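PDB 4J39: RNA silencing suppressor p19 from Tomato bushy stunt virus, which binds small RNA duplexes as a homodimer and probably suppresses RNA silencing by selecting siRNAs by duplex length, like a molecular caliper. Local coordinates for residues A[37-42]-A[117-122]; A[52-55]-A[60-63]; A[79-84]-A[103-108]. All coordinates share one frame; numbering follows the deposited sequence.

Contact 1. Residues A[37-42]-A[117-122]. With nucleotides of chain B.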
loop_
_atom_site.group_PDB
_atom_site.type_symbol
_atom_site.label_atom_id
_atom_site.label_comp_id
_atom_site.label_asym_id
_atom_site.label_seq_id
_atom_site.Cartn_x
_atom_site.Cartn_y
_atom_site.Cartn_z
ATOM N N PHE A 37 12.558 -2.613 10.146
ATOM C CA PHE A 37 11.773 -2.131 9.018
ATOM C C PHE A 37 11.763 -0.582 9.148
ATOM O O PHE A 37 12.049 -0.062 10.253
ATOM C CB PHE A 37 10.371 -2.719 8.996
ATOM C CG PHE A 37 9.490 -2.248 10.123
ATOM C CD1 PHE A 37 8.652 -1.156 9.969
ATOM C CD2 PHE A 37 9.458 -2.960 11.380
ATOM C CE1 PHE A 37 7.794 -0.701 10.956
ATOM C CE2 PHE A 37 8.639 -2.493 12.360
ATOM C CZ PHE A 37 7.800 -1.355 12.152
ATOM N N LYS A 38 11.460 0.075 8.039
ATOM C CA LYS A 38 11.261 1.497 8.100
ATOM C C LYS A 38 9.823 1.874 7.843
ATOM O O LYS A 38 9.141 1.333 6.936
ATOM C CB LYS A 38 12.185 2.140 7.034
ATOM C CG LYS A 38 13.715 2.125 7.112
ATOM C CD LYS A 38 14.433 2.786 5.886
ATOM C CE LYS A 38 14.776 1.821 4.783
ATOM N NZ LYS A 38 15.869 0.901 5.223
ATOM N N GLU A 39 9.298 2.975 8.493
ATOM C CA GLU A 39 7.993 3.392 8.224
ATOM C C GLU A 39 8.028 4.928 8.357
ATOM O O GLU A 39 8.991 5.431 8.972
ATOM C CB GLU A 39 6.899 2.847 9.247
ATOM C CG GLU A 39 7.151 3.147 10.751
ATOM C CD GLU A 39 6.142 2.538 11.749
ATOM O OE1 GLU A 39 6.511 2.635 12.916
ATOM O OE2 GLU A 39 5.105 2.047 11.264
ATOM N N SER A 40 7.071 5.538 7.764
ATOM C CA SER A 40 6.928 7.008 7.774
ATOM C C SER A 40 5.517 7.503 7.633
ATOM O O SER A 40 4.644 6.859 7.058
ATOM C CB SER A 40 7.849 7.559 6.669
ATOM O OG SER A 40 7.302 7.251 5.453
ATOM N N TRP A 41 5.227 8.681 8.218
ATOM C CA TRP A 41 4.007 9.362 8.090
ATOM C C TRP A 41 4.291 10.813 7.615
ATOM O O TRP A 41 5.198 11.443 8.164
ATOM C CB TRP A 41 3.281 9.498 9.352
ATOM C CG TRP A 41 2.309 8.321 9.776
ATOM C CD1 TRP A 41 2.542 7.360 10.683
ATOM C CD2 TRP A 41 1.029 8.105 9.249
ATOM N NE1 TRP A 41 1.465 6.560 10.763
ATOM C CE2 TRP A 41 0.519 6.944 9.865
ATOM C CE3 TRP A 41 0.277 8.716 8.275
ATOM C CZ2 TRP A 41 -0.692 6.484 9.545
ATOM C CZ3 TRP A 41 -0.941 8.201 7.918
ATOM C CH2 TRP A 41 -1.417 7.079 8.606
ATOM N N GLY A 42 3.603 11.170 6.554
ATOM C CA GLY A 42 3.700 12.487 5.909
ATOM C C GLY A 42 2.363 13.175 5.948
ATOM O O GLY A 42 1.318 12.600 5.596
ATOM N N ARG A 117 -3.449 -2.297 8.860
ATOM C CA ARG A 117 -3.739 -3.619 8.236
ATOM C C ARG A 117 -2.530 -3.941 7.303
ATOM O O ARG A 117 -1.935 -5.042 7.343
ATOM C CB ARG A 117 -5.062 -3.590 7.446
ATOM C CG ARG A 117 -6.350 -3.456 8.244
ATOM C CD ARG A 117 -7.654 -3.605 7.371
ATOM N NE ARG A 117 -8.953 -3.463 8.065
ATOM C CZ ARG A 117 -9.168 -2.743 9.209
ATOM N NH1 ARG A 117 -8.203 -2.044 9.886
ATOM N NH2 ARG A 117 -10.398 -2.669 9.680
ATOM N N SER A 118 -2.061 -2.911 6.577
ATOM C CA SER A 118 -0.893 -3.120 5.666
ATOM C C SER A 118 0.367 -3.502 6.392
ATOM O O SER A 118 1.132 -4.394 6.010
ATOM C CB SER A 118 -0.615 -1.798 4.921
ATOM O OG SER A 118 -1.632 -1.459 3.981
ATOM N N LYS A 119 0.600 -2.757 7.460
ATOM C CA LYS A 119 1.752 -2.976 8.299
ATOM C C LYS A 119 1.704 -4.450 8.838
ATOM O O LYS A 119 2.674 -5.116 8.801
ATOM C CB LYS A 119 1.779 -2.001 9.521
ATOM C CG LYS A 119 2.936 -2.160 10.412
ATOM C CD LYS A 119 2.871 -1.042 11.521
ATOM C CE LYS A 119 4.034 -0.970 12.434
ATOM N NZ LYS A 119 3.968 0.316 13.289
ATOM N N GLN A 120 0.632 -4.771 9.471
ATOM C CA GLN A 120 0.477 -6.161 10.011
ATOM C C GLN A 120 0.759 -7.268 8.917
ATOM O O GLN A 120 1.606 -8.129 9.144
ATOM C CB GLN A 120 -0.977 -6.332 10.491
ATOM C CG GLN A 120 -1.400 -5.491 11.755
ATOM C CD GLN A 120 -2.933 -5.268 11.979
ATOM O OE1 GLN A 120 -3.306 -4.634 12.943
ATOM N NE2 GLN A 120 -3.796 -5.807 11.112
ATOM N N GLU A 121 0.213 -7.106 7.728
ATOM C CA GLU A 121 0.333 -8.169 6.696
ATOM C C GLU A 121 1.731 -8.230 6.163
ATOM O O GLU A 121 2.290 -9.314 5.948
ATOM C CB GLU A 121 -0.712 -7.927 5.599
ATOM C CG GLU A 121 -2.199 -7.856 6.221
ATOM C CD GLU A 121 -3.242 -9.004 5.930
ATOM O OE1 GLU A 121 -3.516 -9.341 4.734
ATOM O OE2 GLU A 121 -3.813 -9.486 6.945
ATOM N N LEU A 122 2.379 -7.056 5.998
ATOM C CA LEU A 122 3.761 -7.072 5.540
ATOM C C LEU A 122 4.747 -7.709 6.497
ATOM O O LEU A 122 5.641 -8.500 6.136
ATOM C CB LEU A 122 4.214 -5.593 5.215
ATOM C CG LEU A 122 5.567 -5.485 4.605
ATOM C CD1 LEU A 122 5.833 -6.390 3.315
ATOM C CD2 LEU A 122 5.937 -3.961 4.263
ATOM O OP3 C B 1 17.321 -1.136 5.344
ATOM P P C B 1 18.279 -1.902 6.183
ATOM O OP1 C B 1 17.504 -2.869 7.002
ATOM O OP2 C B 1 19.450 -2.394 5.341
ATOM O "O5'" C B 1 18.791 -0.845 7.265
ATOM C "C5'" C B 1 19.235 0.452 6.804
ATOM C "C4'" C B 1 19.802 1.345 7.901
ATOM O "O4'" C B 1 21.159 0.973 8.277
ATOM C "C3'" C B 1 19.904 2.767 7.455
ATOM O "O3'" C B 1 18.630 3.402 7.540
ATOM C "C2'" C B 1 20.991 3.306 8.404
ATOM O "O2'" C B 1 20.580 3.517 9.766
ATOM C "C1'" C B 1 21.965 2.152 8.324
ATOM N N1 C B 1 22.909 2.153 7.090
ATOM C C2 C B 1 23.988 3.019 7.053
ATOM O O2 C B 1 24.158 3.767 8.002
ATOM N N3 C B 1 24.861 3.005 5.968
ATOM C C4 C B 1 24.625 2.162 4.953
ATOM N N4 C B 1 25.490 2.160 3.906
ATOM C C5 C B 1 23.513 1.265 4.964
ATOM C C6 C B 1 22.686 1.311 6.046
#
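Glu39 and Lys119 form a salt bridge between the sheet and the C-terminal helix of the p19 core. Each subunit gives four antiparallel strands, and two subunits together build the eight-stranded concave sheet of the p19 dimer, with RNA on its concave face and helices such as 108-124 behind. Lys119 NZ donates to Glu39 OE2 at 2.9 Å, arriving on the syn side and 18° out of the carboxylate plane. Lys119 is stretched out along its whole length, with CG anti to the backbone N (chi1 -179°), and this carries the ammonium group from the helix to the strand. Both ends have further partners: NZ also donates to Val64 O, while the carboxylate bonds Tyr90 OH through OE2 and Ser67 OG through OE1. The buried charges are thus held in a small polar network, which would tend to keep the carboxylate ionised.

The Phe37 side chain crosses that of Lys119 at about a right angle, and Phe37 CZ meets Lys119 CE at 3.8 Å. Farther along the helix, Leu122 packs on Met114 of the second subunit.

Strand alternation sends Lys38 the other way, to the RNA. Its NZ is modelled 2.5 Å from OP3 of the 5'-terminal cytidine C1 of chain B, a distance too short to trust in detail for a side chain with two conformers.

Contact 2. Residues A[52-55]-A[60-63]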
loop_
_atom_site.group_PDB
_atom_site.type_symbol
_atom_site.label_atom_id
_atom_site.label_comp_id
_atom_site.label_asym_id
_atom_site.label_seq_id
_atom_site.Cartn_x
_atom_site.Cartn_y
_atom_site.Cartn_z
ATOM N N LEU A 52 12.574 0.642 13.069
ATOM C CA LEU A 52 12.208 -0.071 14.313
ATOM C C LEU A 52 12.727 -1.537 14.142
ATOM O O LEU A 52 12.532 -2.124 13.065
ATOM C CB LEU A 52 10.749 -0.065 14.523
ATOM C CG LEU A 52 10.134 1.312 14.964
ATOM C CD1 LEU A 52 8.612 1.236 14.897
ATOM C CD2 LEU A 52 10.763 1.824 16.234
ATOM N N ARG A 53 13.288 -2.057 15.236
ATOM C CA ARG A 53 13.852 -3.450 15.252
ATOM C C ARG A 53 12.716 -4.370 15.241
ATOM O O ARG A 53 11.732 -4.202 15.967
ATOM C CB ARG A 53 14.778 -3.671 16.458
ATOM C CG ARG A 53 15.827 -2.589 16.597
ATOM C CD ARG A 53 16.596 -2.509 15.281
ATOM N NE ARG A 53 17.582 -1.385 15.299
ATOM C CZ ARG A 53 18.810 -1.508 15.708
ATOM N NH1 ARG A 53 19.648 -0.483 15.743
ATOM N NH2 ARG A 53 19.293 -2.770 15.965
ATOM N N TYR A 54 12.889 -5.487 14.538
ATOM C CA TYR A 54 11.797 -6.374 14.332
ATOM C C TYR A 54 12.385 -7.746 14.038
ATOM O O TYR A 54 13.183 -7.887 13.125
ATOM C CB TYR A 54 10.785 -5.987 13.249
ATOM C CG TYR A 54 9.703 -7.043 13.008
ATOM C CD1 TYR A 54 8.783 -7.410 14.011
ATOM C CD2 TYR A 54 9.565 -7.639 11.729
ATOM C CE1 TYR A 54 7.840 -8.347 13.775
ATOM C CE2 TYR A 54 8.568 -8.556 11.477
ATOM C CZ TYR A 54 7.731 -8.956 12.519
ATOM O OH TYR A 54 6.776 -9.929 12.189
ATOM N N ASP A 55 11.986 -8.754 14.804
ATOM C CA ASP A 55 12.693 -10.071 14.696
ATOM C C ASP A 55 11.737 -11.208 14.360
ATOM O O ASP A 55 12.118 -12.406 14.514
ATOM C CB ASP A 55 13.478 -10.431 15.963
ATOM C CG ASP A 55 12.565 -10.755 17.160
ATOM O OD1 ASP A 55 11.298 -10.806 17.060
ATOM O OD2 ASP A 55 13.183 -11.063 18.235
ATOM N N SER A 60 7.749 -9.294 19.387
ATOM C CA SER A 60 8.276 -8.153 18.570
ATOM C C SER A 60 7.227 -7.504 17.703
ATOM O O SER A 60 7.103 -6.228 17.632
ATOM C CB SER A 60 9.445 -8.627 17.781
ATOM O OG SER A 60 10.033 -7.519 17.020
ATOM N N LEU A 61 6.368 -8.305 17.028
ATOM C CA LEU A 61 5.189 -7.799 16.265
ATOM C C LEU A 61 4.297 -6.889 17.112
ATOM O O LEU A 61 3.883 -5.765 16.724
ATOM C CB LEU A 61 4.346 -8.976 15.663
ATOM C CG LEU A 61 3.269 -8.567 14.694
ATOM C CD1 LEU A 61 3.780 -7.693 13.485
ATOM C CD2 LEU A 61 2.390 -9.753 14.218
ATOM N N HIS A 62 3.952 -7.389 18.306
ATOM C CA HIS A 62 3.111 -6.618 19.232
ATOM C C HIS A 62 3.777 -5.235 19.533
ATOM O O HIS A 62 3.110 -4.173 19.454
ATOM C CB HIS A 62 2.902 -7.425 20.556
ATOM C CG HIS A 62 1.928 -6.779 21.453
ATOM N ND1 HIS A 62 2.332 -6.010 22.508
ATOM C CD2 HIS A 62 0.580 -6.673 21.372
ATOM C CE1 HIS A 62 1.274 -5.432 23.042
ATOM N NE2 HIS A 62 0.197 -5.839 22.392
ATOM N N ARG A 63 5.053 -5.298 19.839
ATOM C CA ARG A 63 5.775 -4.132 20.282
ATOM C C ARG A 63 5.724 -3.092 19.133
ATOM O O ARG A 63 5.362 -1.939 19.329
ATOM C CB ARG A 63 7.190 -4.474 20.597
ATOM C CG ARG A 63 8.053 -3.261 21.104
ATOM C CD ARG A 63 9.492 -3.583 21.304
ATOM N NE ARG A 63 10.230 -3.572 20.015
ATOM C CZ ARG A 63 10.718 -2.443 19.497
ATOM N NH1 ARG A 63 10.677 -1.284 20.177
ATOM N NH2 ARG A 63 11.424 -2.462 18.314
#
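Tyr54 reaches along the first turn of helix 58-65, and its side chain can be followed atom by atom. At the root, CB lies 4.1 Å from Ser60 OG. A chi1 of 175° puts CG anti to the backbone N and swings the ring toward the helix, and CD1 comes to 3.3 Å from the same Ser60 OG. One atom farther out, CE1 stands 3.6 Å from Leu61 N, which lies at the ring edge in the ring plane, and 4.0 Å from Leu61 CB. The Leu61 side chain runs beside the tyrosine in the same direction, so its CD1 is still 4.0 Å from Tyr54 OH. The hydroxyl itself hydrogen-bonds Leu123 O, tying this corner to the end of helix 108-124, whose Leu123 also touches Leu61.

The arrangement is a strand-turn-helix connection: edge strand 46-53 runs out, and within a few residues the chain has turned into helix 58-65, which folds back against the strand's last residues. Two hydrogen bonds cross the contact. In the first, Asp55 N donates to Ser60 OG at 3.2 Å, N-H...O angle 154°; the carboxylate of Asp55 has its own partner within the turn, OD1 bonding Thr57 OG1. The second comes one turn on along the helix, where Arg63 bends at chi3 to bring its guanidinium edge to the strand. NH2 donates to Arg53 O at 2.9 Å, in the carbonyl plane on a lone pair, but the bond is bent, with an N-H...O angle of 144°. The other end nitrogen, Arg63 NH1, forms a salt bridge with Glu13 OE2.

Contact 3. Residues A[79-84]-A[103-108]. With nucleotides of chain B.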
loop_
_atom_site.group_PDB
_atom_site.type_symbol
_atom_site.label_atom_id
_atom_site.label_comp_id
_atom_site.label_asym_id
_atom_site.label_seq_id
_atom_site.Cartn_x
_atom_site.Cartn_y
_atom_site.Cartn_z
ATOM N N ARG A 79 -2.318 19.340 13.691
ATOM C CA ARG A 79 -1.477 20.550 13.721
ATOM C C ARG A 79 -1.391 21.253 12.377
ATOM O O ARG A 79 -1.107 22.483 12.285
ATOM C CB ARG A 79 -0.096 20.087 14.171
ATOM C CG ARG A 79 0.997 21.155 14.204
ATOM C CD ARG A 79 0.518 22.306 15.056
ATOM N NE ARG A 79 1.545 23.305 15.131
ATOM C CZ ARG A 79 1.733 24.192 14.123
ATOM N NH1 ARG A 79 0.993 24.193 13.050
ATOM N NH2 ARG A 79 2.692 25.108 14.277
ATOM N N PHE A 80 -1.503 20.464 11.327
ATOM C CA PHE A 80 -1.285 20.911 9.973
ATOM C C PHE A 80 -2.581 21.195 9.214
ATOM O O PHE A 80 -2.535 21.544 8.036
ATOM C CB PHE A 80 -0.477 19.893 9.210
ATOM C CG PHE A 80 0.861 19.629 9.801
ATOM C CD1 PHE A 80 1.937 20.502 9.571
ATOM C CD2 PHE A 80 1.058 18.548 10.641
ATOM C CE1 PHE A 80 3.199 20.262 10.143
ATOM C CE2 PHE A 80 2.297 18.309 11.194
ATOM C CZ PHE A 80 3.372 19.154 10.948
ATOM N N PHE A 81 -3.711 20.991 9.875
ATOM C CA PHE A 81 -5.016 21.094 9.256
ATOM C C PHE A 81 -5.566 22.542 9.285
ATOM O O PHE A 81 -5.129 23.400 10.021
ATOM C CB PHE A 81 -6.072 20.169 9.929
ATOM C CG PHE A 81 -5.815 18.665 9.727
ATOM C CD1 PHE A 81 -4.893 18.237 8.770
ATOM C CD2 PHE A 81 -6.533 17.706 10.463
ATOM C CE1 PHE A 81 -4.657 16.895 8.569
ATOM C CE2 PHE A 81 -6.272 16.315 10.240
ATOM C CZ PHE A 81 -5.372 15.958 9.294
ATOM N N GLY A 82 -6.509 22.725 8.388
ATOM C CA GLY A 82 -7.298 23.915 8.237
ATOM C C GLY A 82 -8.455 23.634 7.279
ATOM O O GLY A 82 -8.891 22.480 7.079
ATOM N N PHE A 83 -8.984 24.714 6.692
ATOM C CA PHE A 83 -10.085 24.601 5.759
ATOM C C PHE A 83 -9.748 23.701 4.509
ATOM O O PHE A 83 -10.485 22.761 4.186
ATOM C CB PHE A 83 -10.527 26.034 5.312
ATOM C CG PHE A 83 -11.705 26.021 4.406
ATOM C CD1 PHE A 83 -12.999 25.803 4.935
ATOM C CD2 PHE A 83 -11.531 26.137 3.020
ATOM C CE1 PHE A 83 -14.132 25.739 4.072
ATOM C CE2 PHE A 83 -12.640 26.075 2.143
ATOM C CZ PHE A 83 -13.951 25.871 2.669
ATOM N N ASP A 84 -8.639 23.982 3.833
ATOM C CA ASP A 84 -8.246 23.173 2.679
ATOM C C ASP A 84 -7.684 21.752 3.123
ATOM O O ASP A 84 -7.041 21.643 4.142
ATOM C CB ASP A 84 -7.222 23.899 1.842
ATOM C CG ASP A 84 -7.839 24.793 0.760
ATOM O OD1 ASP A 84 -9.080 24.830 0.594
ATOM O OD2 ASP A 84 -7.037 25.442 0.035
ATOM N N GLY A 103 -3.900 9.640 0.800
ATOM C CA GLY A 103 -5.061 10.307 0.339
ATOM C C GLY A 103 -5.220 11.622 1.102
ATOM O O GLY A 103 -4.311 12.019 1.767
ATOM N N GLY A 104 -6.352 12.297 0.968
ATOM C CA GLY A 104 -6.514 13.622 1.591
ATOM C C GLY A 104 -6.808 13.537 3.074
ATOM O O GLY A 104 -7.291 12.507 3.562
ATOM N N SER A 105 -6.565 14.623 3.814
ATOM C CA SER A 105 -6.847 14.626 5.295
ATOM C C SER A 105 -8.253 14.296 5.661
ATOM O O SER A 105 -8.566 13.865 6.840
ATOM C CB SER A 105 -6.458 15.994 5.919
ATOM O OG SER A 105 -6.733 17.106 5.101
ATOM N N ARG A 106 -9.180 14.559 4.754
ATOM C CA ARG A 106 -10.574 14.279 5.076
ATOM C C ARG A 106 -10.756 12.762 5.254
ATOM O O ARG A 106 -11.719 12.338 5.868
ATOM C CB ARG A 106 -11.486 14.764 3.924
ATOM C CG ARG A 106 -12.614 15.676 4.304
ATOM C CD ARG A 106 -12.382 17.148 3.892
ATOM N NE ARG A 106 -12.474 17.353 2.447
ATOM C CZ ARG A 106 -12.401 18.527 1.809
ATOM N NH1 ARG A 106 -12.254 19.685 2.472
ATOM N NH2 ARG A 106 -12.475 18.516 0.472
ATOM N N THR A 107 -9.849 11.971 4.711
ATOM C CA THR A 107 -9.971 10.506 4.774
ATOM C C THR A 107 -9.051 9.853 5.825
ATOM O O THR A 107 -8.822 8.648 5.826
ATOM C CB THR A 107 -9.740 9.808 3.375
ATOM O OG1 THR A 107 -8.287 9.744 3.112
ATOM C CG2 THR A 107 -10.549 10.544 2.325
ATOM N N LEU A 108 -8.465 10.631 6.719
ATOM C CA LEU A 108 -7.387 10.143 7.503
ATOM C C LEU A 108 -7.743 8.914 8.346
ATOM O O LEU A 108 -6.893 8.017 8.522
ATOM C CB LEU A 108 -6.814 11.219 8.443
ATOM C CG LEU A 108 -5.544 10.927 9.227
ATOM C CD1 LEU A 108 -4.317 10.484 8.417
ATOM C CD2 LEU A 108 -5.166 12.122 10.193
ATOM P P U B 12 -3.325 8.500 -6.808
ATOM O OP1 U B 12 -4.673 7.857 -6.681
ATOM O OP2 U B 12 -3.171 9.133 -8.078
ATOM O "O5'" U B 12 -3.027 9.500 -5.614
ATOM C "C5'" U B 12 -3.165 9.053 -4.235
ATOM C "C4'" U B 12 -2.774 10.121 -3.250
ATOM O "O4'" U B 12 -1.373 10.412 -3.478
ATOM C "C3'" U B 12 -3.400 11.498 -3.482
ATOM O "O3'" U B 12 -4.692 11.643 -2.975
ATOM C "C2'" U B 12 -2.451 12.361 -2.675
ATOM O "O2'" U B 12 -2.518 12.170 -1.272
ATOM C "C1'" U B 12 -1.156 11.780 -3.190
ATOM N N1 U B 12 -0.576 12.331 -4.442
ATOM C C2 U B 12 0.136 13.492 -4.324
ATOM O O2 U B 12 0.196 14.121 -3.292
ATOM N N3 U B 12 0.723 13.934 -5.501
ATOM C C4 U B 12 0.718 13.395 -6.766
ATOM O O4 U B 12 1.377 13.967 -7.659
ATOM C C5 U B 12 -0.036 12.153 -6.828
ATOM C C6 U B 12 -0.641 11.698 -5.684
ATOM P P G B 13 -5.748 12.602 -3.683
ATOM O OP1 G B 13 -7.039 12.285 -2.974
ATOM O OP2 G B 13 -5.682 12.611 -5.157
ATOM O "O5'" G B 13 -5.272 14.039 -3.155
ATOM C "C5'" G B 13 -5.277 14.316 -1.775
ATOM C "C4'" G B 13 -4.667 15.670 -1.503
ATOM O "O4'" G B 13 -3.278 15.587 -1.828
ATOM C "C3'" G B 13 -5.147 16.860 -2.362
ATOM O "O3'" G B 13 -6.376 17.355 -1.818
ATOM C "C2'" G B 13 -4.003 17.833 -2.191
ATOM O "O2'" G B 13 -3.951 18.419 -0.927
ATOM C "C1'" G B 13 -2.854 16.852 -2.336
ATOM N N9 G B 13 -2.378 16.638 -3.683
ATOM C C8 G B 13 -2.628 15.607 -4.527
ATOM N N7 G B 13 -1.999 15.694 -5.689
ATOM C C5 G B 13 -1.354 16.922 -5.603
ATOM C C6 G B 13 -0.542 17.650 -6.571
ATOM O O6 G B 13 -0.197 17.309 -7.699
ATOM N N1 G B 13 -0.068 18.915 -6.101
ATOM C C2 G B 13 -0.372 19.451 -4.881
ATOM N N2 G B 13 0.139 20.690 -4.623
ATOM N N3 G B 13 -1.148 18.810 -3.966
ATOM C C4 G B 13 -1.576 17.522 -4.391
HETATM O O HOH W 1 -10.368 19.940 4.569
HETATM O O HOH W 2 -12.499 22.124 2.135
#
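Phe81 holds CG anti to its own carbonyl carbon (chi1 -68°), which turns the ring toward Ser105; there chi1 of 37° sets OG between the backbone N and carbonyl carbon, and CB rather than the hydroxyl meets the phenyl group. The approach is tight, with Phe81 CE1 3.3 Å from Ser105 CB. Leu108 comes in at the edge of the same ring, near its plane, its CD2 3.9 Å from Phe81 CZ. Ser105 OG accepts from Ile86 N, just before strand 87-94.

The piece 103-108 is the bend where strand 97-104 passes through a short 3-10 segment into helix 108-124, and the loop 79-84, between helix 70-78 and strand 87-94, packs beside it. Gly104 O fixes the bend by taking two bonds from Thr107, from N at 2.9 Å and from OG1 at 3.0 Å. At the surface, two waters lie between Phe83 O and Arg106 NH1, both donating to the carbonyl oxygen. At the arginine end one water bond is weak and the other doubtfully short, and that side chain has two conformers.

On the RNA side the glycines bring backbone close to sugars, consistent with binding regardless of sequence: Gly103 O is 3.5 Å from O2' of U12 of chain B, and Gly104 N is 3.6 Å from C5' of G13 of chain B.

In the fold
Contacts 1 and 2 are neighbours, their centres 12 Å apart, joined through adjacent strands 36-43 and 46-53: Phe37 O lies 3.0 Å from Leu52 N, a probable hydrogen bond, and Phe37 CD2 packs 3.8 Å from Tyr54 CB. Contact 3 touches contact 1 more lightly, by Trp41 CZ3 and Leu108 CD1 at 4.1 Å, with centres 20 Å apart; helix 108-124 begins at one and runs to the other. Contacts 2 and 3 lie on opposite sides of the chain's centre, nearest atoms about 17 Å apart. Contacts 1 and 3 both reach RNA and the second subunit, whereas contact 2 comes no nearer to RNA than about 7 Å between nearest atoms.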